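Local coordinates for cutm, flavoprotein of carbon monoxide dehydrogenase (Hydrogenophaga pseudoflava, PDB 1FFV) that probably passes electrons from carbon monoxide oxidation to an external acceptor, as the FAD-binding flavoprotein subunit of carbon monoxide dehydrogenase, at residues C[54-63]-C[71-79]; C[134-145]-C[160-171]. One frame throughout, in Å; residues are numbered along the deposited sequence.

How the contacts relate
Contacts 1 and 2 both reach one five-stranded antiparallel sheet in the FAD-binding domain, with centres about 14 Å apart. Contact 1 comes first along the chain and packs the loop 54-63 on the end of strand 69-73; contact 2 pairs strand 135-140 with strand 166-173. Strands 69-73 and 166-173 are neighbours, so the two meet directly: I72 O lies 2.7 Å from I170 N and A74 N 2.9 Å from V168 O, both probable hydrogen bonds. The FAD adenine joins them as well. Contact 2 reads its polar edge through the backbone of M167, whereas contact 1 supplies apolar groups, from I54 and A74, beside its amino nitrogen.

Contact 1 (C[54-63]-C[71-79]); sequences INRIPELRGI and VIGAMTVEN. With FAD (flavin-adenine dinucleotide), chain J.
The guanidinium of R61 carries M75 CB over one face, 3.7 Å from NH1, while at its edge, in plane, NH2 donates to N55 O at 2.7 Å in an almost straight bond (178°). This joins the two ends of the loop that leads into the β-hairpin of strands 63-66 and 69-73. I63 and I72 form a non-hydrogen-bonded antiparallel pair there, and G73 N bonds to G62 O at 2.8 Å. At G73 strand 69-73 gives way to a type I turn, G73 to T76, in which M75 N reaches L60 O at 2.9 Å. A side chain on G73 would run into that carbonyl oxygen. M75 points into the loop, CG resting on L60 CB at 3.7 Å; bends at chi2 and chi3 (-57° and -83°) then lay SD beside I54 CG1 at 4.0 Å and the methyl CE against the end of the N55 side chain. T76 OG1 donates to a lone pair of G73 O, which also accepts from T76 N, and takes a proton from a water that G62 N in turn donates to. I54 CD1, which also touches M75 SD, lies 3.7 Å from the adenine amino nitrogen N6A of FAD.

Contact 2 (C[134-145]-C[160-171]); sequences AHFVLEGPNGRR and LLEENEVMVEIR. With FAD (flavin-adenine dinucleotide), chain J.
The M167 chain runs extended through chi1 and chi2 (-175° and -179°), carrying SD obliquely to F136 in a Met-aromatic contact, 4.6 Å from the ring centroid; a turn at chi3 lays CE on F136 CB and CG. I170 lies alongside the same ring, CG1 3.6 Å from F136 CD1 and CG2 at the edge. E165 is extended beyond CG, and R145 bends at chi3 to meet it in a salt bridge: NH1 lies 2.9 Å from both OE1 and OE2, its nearly straight hydrogen bond (175°) going to the syn side of OE2. OE1 also offers its anti lone pair to E162 N at 2.7 Å. With an alanine here in place of the glutamate, R145 would probably lose this counter-charge and the E162 N-H its acceptor. The antiparallel ladder between 135-140 and 166-171 is interrupted by a β-bulge, V168 and E169 standing opposite V137; V137 O accepts from V168 N at 2.8 Å. Over one face of the R144 guanidinium sits V168, while NE and NH2 both grip E139 OE1. Next to the bulge, M167 recognises adenine with its main chain, M167 N donating to FAD N1A at 2.7 Å and FAD N6A to M167 O at 2.9 Å. L161 spans from L138 to the adenine, CD2 3.5 Å from FAD C2A.

Contact 1 (C[54-63]-C[71-79])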
loop_
_atom_site.group_PDB
_atom_site.type_symbol
_atom_site.label_atom_id
_atom_site.label_comp_id
_atom_site.label_asym_id
_atom_site.label_seq_id
_atom_site.Cartn_x
_atom_site.Cartn_y
_atom_site.Cartn_z
ATOM N N ILE C 54 14.126 -37.466 19.590
ATOM C CA ILE C 54 13.657 -38.815 19.871
ATOM C C ILE C 54 12.129 -38.957 19.761
ATOM O O ILE C 54 11.564 -39.918 20.275
ATOM C CB ILE C 54 14.160 -39.313 21.250
ATOM C CG1 ILE C 54 13.757 -38.330 22.356
ATOM C CG2 ILE C 54 15.675 -39.493 21.218
ATOM C CD1 ILE C 54 14.148 -38.768 23.753
ATOM N N ASN C 55 11.478 -38.029 19.051
ATOM C CA ASN C 55 10.016 -38.052 18.855
ATOM C C ASN C 55 9.526 -39.025 17.787
ATOM O O ASN C 55 8.317 -39.222 17.645
ATOM C CB ASN C 55 9.470 -36.665 18.481
ATOM C CG ASN C 55 9.307 -35.750 19.670
ATOM O OD1 ASN C 55 10.198 -34.945 19.952
ATOM N ND2 ASN C 55 8.174 -35.846 20.360
ATOM N N ARG C 56 10.439 -39.597 17.010
ATOM C CA ARG C 56 10.053 -40.522 15.948
ATOM C C ARG C 56 10.468 -41.972 16.236
ATOM O O ARG C 56 10.675 -42.772 15.318
ATOM C CB ARG C 56 10.624 -40.040 14.609
ATOM C CG ARG C 56 10.184 -38.626 14.199
ATOM C CD ARG C 56 8.732 -38.573 13.734
ATOM N NE ARG C 56 8.519 -39.363 12.518
ATOM N N ILE C 57 10.555 -42.301 17.524
ATOM C CA ILE C 57 10.926 -43.634 17.990
ATOM C C ILE C 57 9.708 -44.226 18.701
ATOM O O ILE C 57 9.438 -43.895 19.851
ATOM C CB ILE C 57 12.114 -43.555 18.969
ATOM C CG1 ILE C 57 13.304 -42.882 18.288
ATOM C CG2 ILE C 57 12.504 -44.932 19.441
ATOM C CD1 ILE C 57 14.499 -42.657 19.198
ATOM N N PRO C 58 8.968 -45.127 18.027
ATOM C CA PRO C 58 7.769 -45.763 18.591
ATOM C C PRO C 58 7.962 -46.598 19.852
ATOM O O PRO C 58 7.016 -46.804 20.614
ATOM C CB PRO C 58 7.242 -46.603 17.423
ATOM C CG PRO C 58 8.471 -46.942 16.666
ATOM C CD PRO C 58 9.250 -45.650 16.679
ATOM N N GLU C 59 9.185 -47.062 20.078
ATOM C CA GLU C 59 9.487 -47.877 21.246
ATOM C C GLU C 59 9.554 -47.040 22.531
ATOM O O GLU C 59 9.661 -47.585 23.633
ATOM C CB GLU C 59 10.790 -48.663 21.040
ATOM C CG GLU C 59 11.489 -48.438 19.677
ATOM C CD GLU C 59 10.800 -49.103 18.473
ATOM O OE1 GLU C 59 9.973 -50.037 18.658
ATOM O OE2 GLU C 59 11.115 -48.689 17.327
ATOM N N LEU C 60 9.506 -45.718 22.389
ATOM C CA LEU C 60 9.537 -44.833 23.547
ATOM C C LEU C 60 8.122 -44.389 23.876
ATOM O O LEU C 60 7.913 -43.589 24.774
ATOM C CB LEU C 60 10.413 -43.610 23.267
ATOM C CG LEU C 60 11.912 -43.824 23.064
ATOM C CD1 LEU C 60 12.589 -42.493 22.763
ATOM C CD2 LEU C 60 12.506 -44.453 24.315
ATOM N N ARG C 61 7.154 -44.932 23.143
ATOM C CA ARG C 61 5.747 -44.588 23.320
ATOM C C ARG C 61 4.899 -45.758 23.807
ATOM O O ARG C 61 5.328 -46.911 23.772
ATOM C CB ARG C 61 5.179 -44.049 22.004
ATOM C CG ARG C 61 5.959 -42.860 21.473
ATOM C CD ARG C 61 5.378 -42.273 20.204
ATOM N NE ARG C 61 6.142 -41.092 19.782
ATOM C CZ ARG C 61 6.165 -39.921 20.429
ATOM N NH1 ARG C 61 5.464 -39.750 21.550
ATOM N NH2 ARG C 61 6.871 -38.904 19.939
ATOM N N GLY C 62 3.701 -45.448 24.290
ATOM C CA GLY C 62 2.811 -46.488 24.764
ATOM C C GLY C 62 2.720 -46.630 26.266
ATOM O O GLY C 62 3.667 -46.351 27.000
ATOM N N ILE C 63 1.545 -47.044 26.716
ATOM C CA ILE C 63 1.262 -47.268 28.127
ATOM C C ILE C 63 0.673 -48.675 28.213
ATOM O O ILE C 63 -0.398 -48.943 27.663
ATOM C CB ILE C 63 0.231 -46.244 28.656
ATOM C CG1 ILE C 63 0.829 -44.833 28.623
ATOM C CG2 ILE C 63 -0.229 -46.623 30.062
ATOM C CD1 ILE C 63 -0.176 -43.730 28.917
ATOM N N VAL C 71 3.626 -49.756 32.750
ATOM C CA VAL C 71 4.755 -49.338 31.934
ATOM C C VAL C 71 4.360 -48.129 31.096
ATOM O O VAL C 71 3.409 -48.184 30.301
ATOM C CB VAL C 71 5.227 -50.483 31.014
ATOM C CG1 VAL C 71 6.563 -50.136 30.377
ATOM C CG2 VAL C 71 5.325 -51.774 31.804
ATOM N N ILE C 72 5.088 -47.034 31.298
ATOM C CA ILE C 72 4.830 -45.790 30.592
ATOM C C ILE C 72 6.030 -45.375 29.734
ATOM O O ILE C 72 7.135 -45.172 30.254
ATOM C CB ILE C 72 4.516 -44.651 31.593
ATOM C CG1 ILE C 72 3.326 -45.038 32.481
ATOM C CG2 ILE C 72 4.212 -43.371 30.848
ATOM C CD1 ILE C 72 3.052 -44.067 33.619
ATOM N N GLY C 73 5.806 -45.249 28.425
ATOM C CA GLY C 73 6.874 -44.840 27.525
ATOM C C GLY C 73 7.407 -43.468 27.906
ATOM O O GLY C 73 6.631 -42.556 28.196
ATOM N N ALA C 74 8.728 -43.316 27.912
ATOM C CA ALA C 74 9.350 -42.043 28.277
ATOM C C ALA C 74 8.792 -40.864 27.487
ATOM O O ALA C 74 8.714 -39.747 28.007
ATOM C CB ALA C 74 10.858 -42.121 28.102
ATOM N N MET C 75 8.402 -41.113 26.237
ATOM C CA MET C 75 7.865 -40.070 25.374
ATOM C C MET C 75 6.358 -39.834 25.487
ATOM O O MET C 75 5.766 -39.134 24.656
ATOM C CB MET C 75 8.274 -40.313 23.921
ATOM C CG MET C 75 9.738 -40.004 23.637
ATOM S SD MET C 75 10.176 -38.299 24.060
ATOM C CE MET C 75 9.652 -37.465 22.629
ATOM N N THR C 76 5.737 -40.427 26.505
ATOM C CA THR C 76 4.315 -40.221 26.724
ATOM C C THR C 76 4.132 -38.746 27.066
ATOM O O THR C 76 4.803 -38.201 27.937
ATOM C CB THR C 76 3.764 -41.057 27.901
ATOM O OG1 THR C 76 3.902 -42.450 27.605
ATOM C CG2 THR C 76 2.292 -40.739 28.147
ATOM N N VAL C 77 3.219 -38.110 26.355
ATOM C CA VAL C 77 2.916 -36.704 26.542
ATOM C C VAL C 77 2.018 -36.513 27.785
ATOM O O VAL C 77 1.209 -37.392 28.109
ATOM C CB VAL C 77 2.297 -36.178 25.215
ATOM C CG1 VAL C 77 0.991 -35.453 25.437
ATOM C CG2 VAL C 77 3.320 -35.341 24.469
ATOM N N GLU C 78 2.182 -35.390 28.489
ATOM C CA GLU C 78 1.405 -35.119 29.705
ATOM C C GLU C 78 -0.112 -35.350 29.598
ATOM O O GLU C 78 -0.707 -35.949 30.497
ATOM C CB GLU C 78 1.687 -33.711 30.239
ATOM C CG GLU C 78 3.149 -33.429 30.636
ATOM C CD GLU C 78 3.617 -34.206 31.875
ATOM O OE1 GLU C 78 4.832 -34.186 32.165
ATOM O OE2 GLU C 78 2.781 -34.826 32.572
ATOM N N ASN C 79 -0.731 -34.892 28.508
ATOM C CA ASN C 79 -2.173 -35.071 28.313
ATOM C C ASN C 79 -2.586 -36.533 28.096
ATOM O O ASN C 79 -3.712 -36.922 28.406
ATOM C CB ASN C 79 -2.687 -34.207 27.159
ATOM C CG ASN C 79 -2.853 -32.746 27.545
ATOM O OD1 ASN C 79 -2.703 -31.872 26.689
ATOM N ND2 ASN C 79 -3.170 -32.473 28.805
HETATM P PA FAD J . 12.890 -31.471 26.832
HETATM O O1A FAD J . 13.546 -32.097 25.671
HETATM O O2A FAD J . 12.558 -30.157 26.781
HETATM O O5B FAD J . 13.896 -31.667 27.917
HETATM C C5B FAD J . 14.375 -32.961 28.226
HETATM C C4B FAD J . 15.667 -32.802 29.017
HETATM O O4B FAD J . 15.931 -34.156 29.497
HETATM C C3B FAD J . 16.914 -32.533 28.217
HETATM O O3B FAD J . 18.059 -32.272 28.946
HETATM C C2B FAD J . 16.917 -33.778 27.357
HETATM O O2B FAD J . 18.128 -33.915 26.695
HETATM C C1B FAD J . 16.668 -34.840 28.382
HETATM N N9A FAD J . 15.752 -35.904 28.011
HETATM C C8A FAD J . 14.475 -35.779 27.527
HETATM N N7A FAD J . 13.896 -36.954 27.288
HETATM C C5A FAD J . 14.847 -37.882 27.628
HETATM C C6A FAD J . 14.827 -39.338 27.607
HETATM N N6A FAD J . 13.812 -40.057 27.212
HETATM N N1A FAD J . 15.985 -39.921 28.030
HETATM C C2A FAD J . 17.059 -39.215 28.448
HETATM N N3A FAD J . 17.165 -37.889 28.507
HETATM C C4A FAD J . 16.027 -37.260 28.091
HETATM N N1 FAD J . 6.857 -28.829 34.375
HETATM C C2 FAD J . 6.349 -29.188 35.544
HETATM O O2 FAD J . 6.658 -30.209 36.064
HETATM N N3 FAD J . 5.414 -28.391 36.248
HETATM C C4 FAD J . 4.982 -27.192 35.751
HETATM O O4 FAD J . 4.176 -26.538 36.383
HETATM C C4X FAD J . 5.533 -26.778 34.471
HETATM N N5 FAD J . 5.149 -25.615 33.938
HETATM C C5X FAD J . 5.691 -25.272 32.739
HETATM C C6 FAD J . 5.282 -24.054 32.194
HETATM C C7 FAD J . 5.761 -23.615 31.002
HETATM C C7M FAD J . 5.302 -22.291 30.441
HETATM C C8 FAD J . 6.707 -24.410 30.265
HETATM C C8M FAD J . 7.258 -23.945 28.938
HETATM C C9 FAD J . 7.127 -25.641 30.794
HETATM C C9A FAD J . 6.624 -26.068 32.016
HETATM N N10 FAD J . 7.011 -27.304 32.612
HETATM C C10 FAD J . 6.490 -27.660 33.802
HETATM C "C1'" FAD J . 7.971 -28.195 31.880
HETATM C "C2'" FAD J . 7.541 -29.452 30.990
HETATM O "O2'" FAD J . 6.741 -29.808 32.086
HETATM C "C3'" FAD J . 9.039 -29.613 30.821
HETATM O "O3'" FAD J . 8.307 -29.552 29.575
HETATM C "C4'" FAD J . 9.619 -30.846 30.161
HETATM O "O4'" FAD J . 10.225 -30.543 31.459
HETATM C "C5'" FAD J . 11.093 -31.104 29.829
HETATM O "O5'" FAD J . 10.211 -32.282 29.174
HETATM P P FAD J . 10.269 -32.358 27.647
HETATM O O1P FAD J . 9.474 -33.640 27.310
HETATM O O2P FAD J . 9.775 -31.232 27.010
HETATM O O3P FAD J . 11.688 -32.434 27.261
HETATM O O HOH W 1 2.345 -43.103 25.318
#

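Contact 2 (C[134-145]-C[160-171])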
loop_
_atom_site.group_PDB
_atom_site.type_symbol
_atom_site.label_atom_id
_atom_site.label_comp_id
_atom_site.label_asym_id
_atom_site.label_seq_id
_atom_site.Cartn_x
_atom_site.Cartn_y
_atom_site.Cartn_z
ATOM N N ALA C 134 8.293 -45.330 41.486
ATOM C CA ALA C 134 8.646 -45.648 40.115
ATOM C C ALA C 134 10.106 -46.041 39.943
ATOM O O ALA C 134 10.943 -45.822 40.820
ATOM C CB ALA C 134 8.328 -44.468 39.220
ATOM N N HIS C 135 10.385 -46.664 38.810
ATOM C CA HIS C 135 11.730 -47.069 38.446
ATOM C C HIS C 135 11.882 -46.690 36.980
ATOM O O HIS C 135 10.919 -46.729 36.215
ATOM C CB HIS C 135 11.933 -48.569 38.649
ATOM C CG HIS C 135 12.061 -48.969 40.086
ATOM N ND1 HIS C 135 10.979 -49.059 40.934
ATOM C CD2 HIS C 135 13.146 -49.301 40.823
ATOM C CE1 HIS C 135 11.390 -49.430 42.134
ATOM N NE2 HIS C 135 12.702 -49.585 42.092
ATOM N N PHE C 136 13.085 -46.282 36.604
ATOM C CA PHE C 136 13.345 -45.846 35.245
ATOM C C PHE C 136 14.315 -46.755 34.495
ATOM O O PHE C 136 15.394 -47.059 34.990
ATOM C CB PHE C 136 13.903 -44.421 35.275
ATOM C CG PHE C 136 13.116 -43.476 36.146
ATOM C CD1 PHE C 136 11.726 -43.440 36.087
ATOM C CD2 PHE C 136 13.771 -42.632 37.043
ATOM C CE1 PHE C 136 10.998 -42.583 36.910
ATOM C CE2 PHE C 136 13.051 -41.767 37.874
ATOM C CZ PHE C 136 11.665 -41.745 37.807
ATOM N N VAL C 137 13.934 -47.148 33.284
ATOM C CA VAL C 137 14.768 -48.003 32.438
ATOM C C VAL C 137 15.649 -47.138 31.529
ATOM O O VAL C 137 15.135 -46.339 30.746
ATOM C CB VAL C 137 13.898 -48.930 31.580
ATOM C CG1 VAL C 137 14.764 -49.814 30.712
ATOM C CG2 VAL C 137 13.012 -49.776 32.474
ATOM N N LEU C 138 16.968 -47.297 31.647
ATOM C CA LEU C 138 17.933 -46.525 30.853
ATOM C C LEU C 138 18.713 -47.392 29.869
ATOM O O LEU C 138 19.257 -48.435 30.241
ATOM C CB LEU C 138 18.942 -45.827 31.768
ATOM C CG LEU C 138 18.424 -45.190 33.055
ATOM C CD1 LEU C 138 19.560 -44.471 33.778
ATOM C CD2 LEU C 138 17.284 -44.235 32.737
ATOM N N GLU C 139 18.793 -46.955 28.618
ATOM C CA GLU C 139 19.539 -47.719 27.632
ATOM C C GLU C 139 20.787 -46.996 27.166
ATOM O O GLU C 139 20.735 -45.846 26.727
ATOM C CB GLU C 139 18.685 -48.100 26.425
ATOM C CG GLU C 139 19.370 -49.174 25.596
ATOM C CD GLU C 139 18.616 -49.551 24.348
ATOM O OE1 GLU C 139 17.447 -49.984 24.448
ATOM O OE2 GLU C 139 19.209 -49.418 23.260
ATOM N N GLY C 140 21.917 -47.677 27.300
ATOM C CA GLY C 140 23.188 -47.117 26.880
ATOM C C GLY C 140 23.811 -48.051 25.868
ATOM O O GLY C 140 23.143 -48.963 25.383
ATOM N N PRO C 141 25.079 -47.840 25.503
ATOM C CA PRO C 141 25.728 -48.719 24.526
ATOM C C PRO C 141 25.926 -50.156 25.029
ATOM O O PRO C 141 25.982 -51.098 24.229
ATOM C CB PRO C 141 27.059 -48.012 24.269
ATOM C CG PRO C 141 27.319 -47.296 25.551
ATOM C CD PRO C 141 25.969 -46.736 25.891
ATOM N N ASN C 142 25.977 -50.324 26.350
ATOM C CA ASN C 142 26.177 -51.639 26.953
ATOM C C ASN C 142 24.887 -52.402 27.259
ATOM O O ASN C 142 24.927 -53.586 27.613
ATOM C CB ASN C 142 27.014 -51.508 28.226
ATOM C CG ASN C 142 28.335 -50.796 27.983
ATOM O OD1 ASN C 142 28.750 -49.973 28.809
ATOM N ND2 ASN C 142 28.992 -51.093 26.857
ATOM N N GLY C 143 23.747 -51.730 27.130
ATOM C CA GLY C 143 22.484 -52.389 27.399
ATOM C C GLY C 143 21.544 -51.554 28.242
ATOM O O GLY C 143 21.599 -50.324 28.227
ATOM N N ARG C 144 20.666 -52.225 28.975
ATOM C CA ARG C 144 19.707 -51.537 29.817
ATOM C C ARG C 144 19.986 -51.726 31.298
ATOM O O ARG C 144 20.636 -52.690 31.703
ATOM C CB ARG C 144 18.283 -51.988 29.477
ATOM C CG ARG C 144 17.847 -51.561 28.091
ATOM C CD ARG C 144 16.398 -51.883 27.821
ATOM N NE ARG C 144 15.980 -51.353 26.525
ATOM C CZ ARG C 144 14.724 -51.316 26.094
ATOM N NH1 ARG C 144 13.735 -51.778 26.847
ATOM N NH2 ARG C 144 14.453 -50.802 24.902
ATOM N N ARG C 145 19.528 -50.766 32.094
ATOM C CA ARG C 145 19.683 -50.792 33.541
ATOM C C ARG C 145 18.477 -50.058 34.098
ATOM O O ARG C 145 17.975 -49.113 33.479
ATOM C CB ARG C 145 20.977 -50.088 33.979
ATOM C CG ARG C 145 20.961 -48.570 33.826
ATOM C CD ARG C 145 22.345 -47.953 33.919
ATOM N NE ARG C 145 22.634 -47.394 35.235
ATOM C CZ ARG C 145 22.984 -46.126 35.469
ATOM N NH1 ARG C 145 23.089 -45.246 34.481
ATOM N NH2 ARG C 145 23.288 -45.750 36.701
ATOM N N LEU C 160 20.912 -39.604 37.707
ATOM C CA LEU C 160 21.775 -40.773 37.543
ATOM C C LEU C 160 22.017 -41.083 36.053
ATOM O O LEU C 160 22.918 -41.842 35.693
ATOM C CB LEU C 160 21.131 -41.968 38.247
ATOM C CG LEU C 160 21.786 -42.590 39.487
ATOM C CD1 LEU C 160 22.614 -41.611 40.280
ATOM C CD2 LEU C 160 20.698 -43.207 40.352
ATOM N N LEU C 161 21.224 -40.451 35.196
ATOM C CA LEU C 161 21.312 -40.624 33.750
ATOM C C LEU C 161 22.706 -40.253 33.235
ATOM O O LEU C 161 23.248 -39.209 33.581
ATOM C CB LEU C 161 20.250 -39.742 33.096
ATOM C CG LEU C 161 19.606 -40.015 31.744
ATOM C CD1 LEU C 161 19.251 -41.479 31.555
ATOM C CD2 LEU C 161 18.353 -39.138 31.678
ATOM N N GLU C 162 23.294 -41.141 32.440
ATOM C CA GLU C 162 24.614 -40.920 31.862
ATOM C C GLU C 162 24.436 -40.214 30.508
ATOM O O GLU C 162 23.403 -40.371 29.854
ATOM C CB GLU C 162 25.319 -42.270 31.677
ATOM C CG GLU C 162 26.803 -42.279 32.012
ATOM C CD GLU C 162 27.089 -42.067 33.490
ATOM O OE1 GLU C 162 26.502 -42.771 34.335
ATOM O OE2 GLU C 162 27.926 -41.204 33.809
ATOM N N GLU C 163 25.444 -39.452 30.083
ATOM C CA GLU C 163 25.381 -38.719 28.813
ATOM C C GLU C 163 25.125 -39.557 27.567
ATOM O O GLU C 163 24.714 -39.030 26.533
ATOM C CB GLU C 163 26.647 -37.896 28.604
ATOM C CG GLU C 163 26.807 -36.745 29.569
ATOM C CD GLU C 163 27.939 -35.817 29.167
ATOM O OE1 GLU C 163 29.033 -36.320 28.809
ATOM O OE2 GLU C 163 27.726 -34.585 29.201
ATOM N N ASN C 164 25.397 -40.854 27.650
ATOM C CA ASN C 164 25.174 -41.738 26.512
ATOM C C ASN C 164 23.967 -42.651 26.706
ATOM O O ASN C 164 23.850 -43.684 26.047
ATOM C CB ASN C 164 26.439 -42.553 26.182
ATOM C CG ASN C 164 26.958 -43.375 27.365
ATOM O OD1 ASN C 164 26.276 -43.537 28.375
ATOM N ND2 ASN C 164 28.169 -43.900 27.230
ATOM N N GLU C 165 23.059 -42.264 27.599
ATOM C CA GLU C 165 21.863 -43.065 27.847
ATOM C C GLU C 165 20.577 -42.365 27.429
ATOM O O GLU C 165 20.523 -41.139 27.329
ATOM C CB GLU C 165 21.755 -43.447 29.322
ATOM C CG GLU C 165 22.755 -44.468 29.801
ATOM C CD GLU C 165 22.617 -44.724 31.282
ATOM O OE1 GLU C 165 22.582 -43.742 32.047
ATOM O OE2 GLU C 165 22.530 -45.898 31.688
ATOM N N VAL C 166 19.541 -43.168 27.204
ATOM C CA VAL C 166 18.224 -42.685 26.821
ATOM C C VAL C 166 17.217 -43.356 27.757
ATOM O O VAL C 166 17.215 -44.587 27.877
ATOM C CB VAL C 166 17.887 -43.096 25.364
ATOM C CG1 VAL C 166 16.464 -42.680 24.998
ATOM C CG2 VAL C 166 18.881 -42.484 24.401
ATOM N N MET C 167 16.410 -42.565 28.464
ATOM C CA MET C 167 15.399 -43.157 29.337
ATOM C C MET C 167 14.336 -43.704 28.409
ATOM O O MET C 167 13.772 -42.965 27.613
ATOM C CB MET C 167 14.763 -42.147 30.297
ATOM C CG MET C 167 13.798 -42.819 31.295
ATOM S SD MET C 167 12.970 -41.724 32.466
ATOM C CE MET C 167 14.329 -41.234 33.517
ATOM N N VAL C 168 14.096 -45.010 28.498
ATOM C CA VAL C 168 13.121 -45.690 27.650
ATOM C C VAL C 168 11.687 -45.702 28.187
ATOM O O VAL C 168 10.742 -45.369 27.465
ATOM C CB VAL C 168 13.590 -47.140 27.347
ATOM C CG1 VAL C 168 12.482 -47.948 26.675
ATOM C CG2 VAL C 168 14.825 -47.102 26.460
ATOM N N GLU C 169 11.529 -46.056 29.458
ATOM C CA GLU C 169 10.200 -46.129 30.048
ATOM C C GLU C 169 10.197 -45.936 31.557
ATOM O O GLU C 169 11.225 -46.079 32.227
ATOM C CB GLU C 169 9.567 -47.483 29.703
ATOM C CG GLU C 169 10.452 -48.670 30.068
ATOM C CD GLU C 169 9.947 -50.003 29.532
ATOM O OE1 GLU C 169 9.866 -50.966 30.327
ATOM O OE2 GLU C 169 9.662 -50.100 28.315
ATOM N N ILE C 170 9.028 -45.592 32.082
ATOM C CA ILE C 170 8.845 -45.392 33.508
ATOM C C ILE C 170 7.940 -46.517 34.010
ATOM O O ILE C 170 6.789 -46.653 33.587
ATOM C CB ILE C 170 8.229 -43.992 33.824
ATOM C CG1 ILE C 170 9.243 -42.874 33.526
ATOM C CG2 ILE C 170 7.803 -43.917 35.284
ATOM C CD1 ILE C 170 9.348 -42.478 32.074
ATOM N N ARG C 171 8.491 -47.344 34.889
ATOM C CA ARG C 171 7.760 -48.469 35.450
ATOM C C ARG C 171 7.317 -48.161 36.865
ATOM O O ARG C 171 8.124 -47.792 37.718
ATOM C CB ARG C 171 8.645 -49.708 35.474
ATOM C CG ARG C 171 9.297 -50.034 34.157
ATOM C CD ARG C 171 9.981 -51.373 34.241
ATOM N NE ARG C 171 9.699 -52.134 33.038
ATOM C CZ ARG C 171 8.936 -53.219 32.987
ATOM N NH1 ARG C 171 8.378 -53.717 34.082
ATOM N NH2 ARG C 171 8.645 -53.733 31.807
HETATM P PA FAD J . 12.890 -31.471 26.832
HETATM O O1A FAD J . 13.546 -32.097 25.671
HETATM O O2A FAD J . 12.558 -30.157 26.781
HETATM O O5B FAD J . 13.896 -31.667 27.917
HETATM C C5B FAD J . 14.375 -32.961 28.226
HETATM C C4B FAD J . 15.667 -32.802 29.017
HETATM O O4B FAD J . 15.931 -34.156 29.497
HETATM C C3B FAD J . 16.914 -32.533 28.217
HETATM O O3B FAD J . 18.059 -32.272 28.946
HETATM C C2B FAD J . 16.917 -33.778 27.357
HETATM O O2B FAD J . 18.128 -33.915 26.695
HETATM C C1B FAD J . 16.668 -34.840 28.382
HETATM N N9A FAD J . 15.752 -35.904 28.011
HETATM C C8A FAD J . 14.475 -35.779 27.527
HETATM N N7A FAD J . 13.896 -36.954 27.288
HETATM C C5A FAD J . 14.847 -37.882 27.628
HETATM C C6A FAD J . 14.827 -39.338 27.607
HETATM N N6A FAD J . 13.812 -40.057 27.212
HETATM N N1A FAD J . 15.985 -39.921 28.030
HETATM C C2A FAD J . 17.059 -39.215 28.448
HETATM N N3A FAD J . 17.165 -37.889 28.507
HETATM C C4A FAD J . 16.027 -37.260 28.091
HETATM N N1 FAD J . 6.857 -28.829 34.375
HETATM C C2 FAD J . 6.349 -29.188 35.544
HETATM O O2 FAD J . 6.658 -30.209 36.064
HETATM N N3 FAD J . 5.414 -28.391 36.248
HETATM C C4 FAD J . 4.982 -27.192 35.751
HETATM O O4 FAD J . 4.176 -26.538 36.383
HETATM C C4X FAD J . 5.533 -26.778 34.471
HETATM N N5 FAD J . 5.149 -25.615 33.938
HETATM C C5X FAD J . 5.691 -25.272 32.739
HETATM C C6 FAD J . 5.282 -24.054 32.194
HETATM C C7 FAD J . 5.761 -23.615 31.002
HETATM C C7M FAD J . 5.302 -22.291 30.441
HETATM C C8 FAD J . 6.707 -24.410 30.265
HETATM C C8M FAD J . 7.258 -23.945 28.938
HETATM C C9 FAD J . 7.127 -25.641 30.794
HETATM C C9A FAD J . 6.624 -26.068 32.016
HETATM N N10 FAD J . 7.011 -27.304 32.612
HETATM C C10 FAD J . 6.490 -27.660 33.802
HETATM C "C1'" FAD J . 7.971 -28.195 31.880
HETATM C "C2'" FAD J . 7.541 -29.452 30.990
HETATM O "O2'" FAD J . 6.741 -29.808 32.086
HETATM C "C3'" FAD J . 9.039 -29.613 30.821
HETATM O "O3'" FAD J . 8.307 -29.552 29.575
HETATM C "C4'" FAD J . 9.619 -30.846 30.161
HETATM O "O4'" FAD J . 10.225 -30.543 31.459
HETATM C "C5'" FAD J . 11.093 -31.104 29.829
HETATM O "O5'" FAD J . 10.211 -32.282 29.174
HETATM P P FAD J . 10.269 -32.358 27.647
HETATM O O1P FAD J . 9.474 -33.640 27.310
HETATM O O2P FAD J . 9.775 -31.232 27.010
HETATM O O3P FAD J . 11.688 -32.434 27.261
HETATM O O HOH W 2 8.897 -49.935 39.540
HETATM O O HOH W 3 22.326 -48.299 30.401
#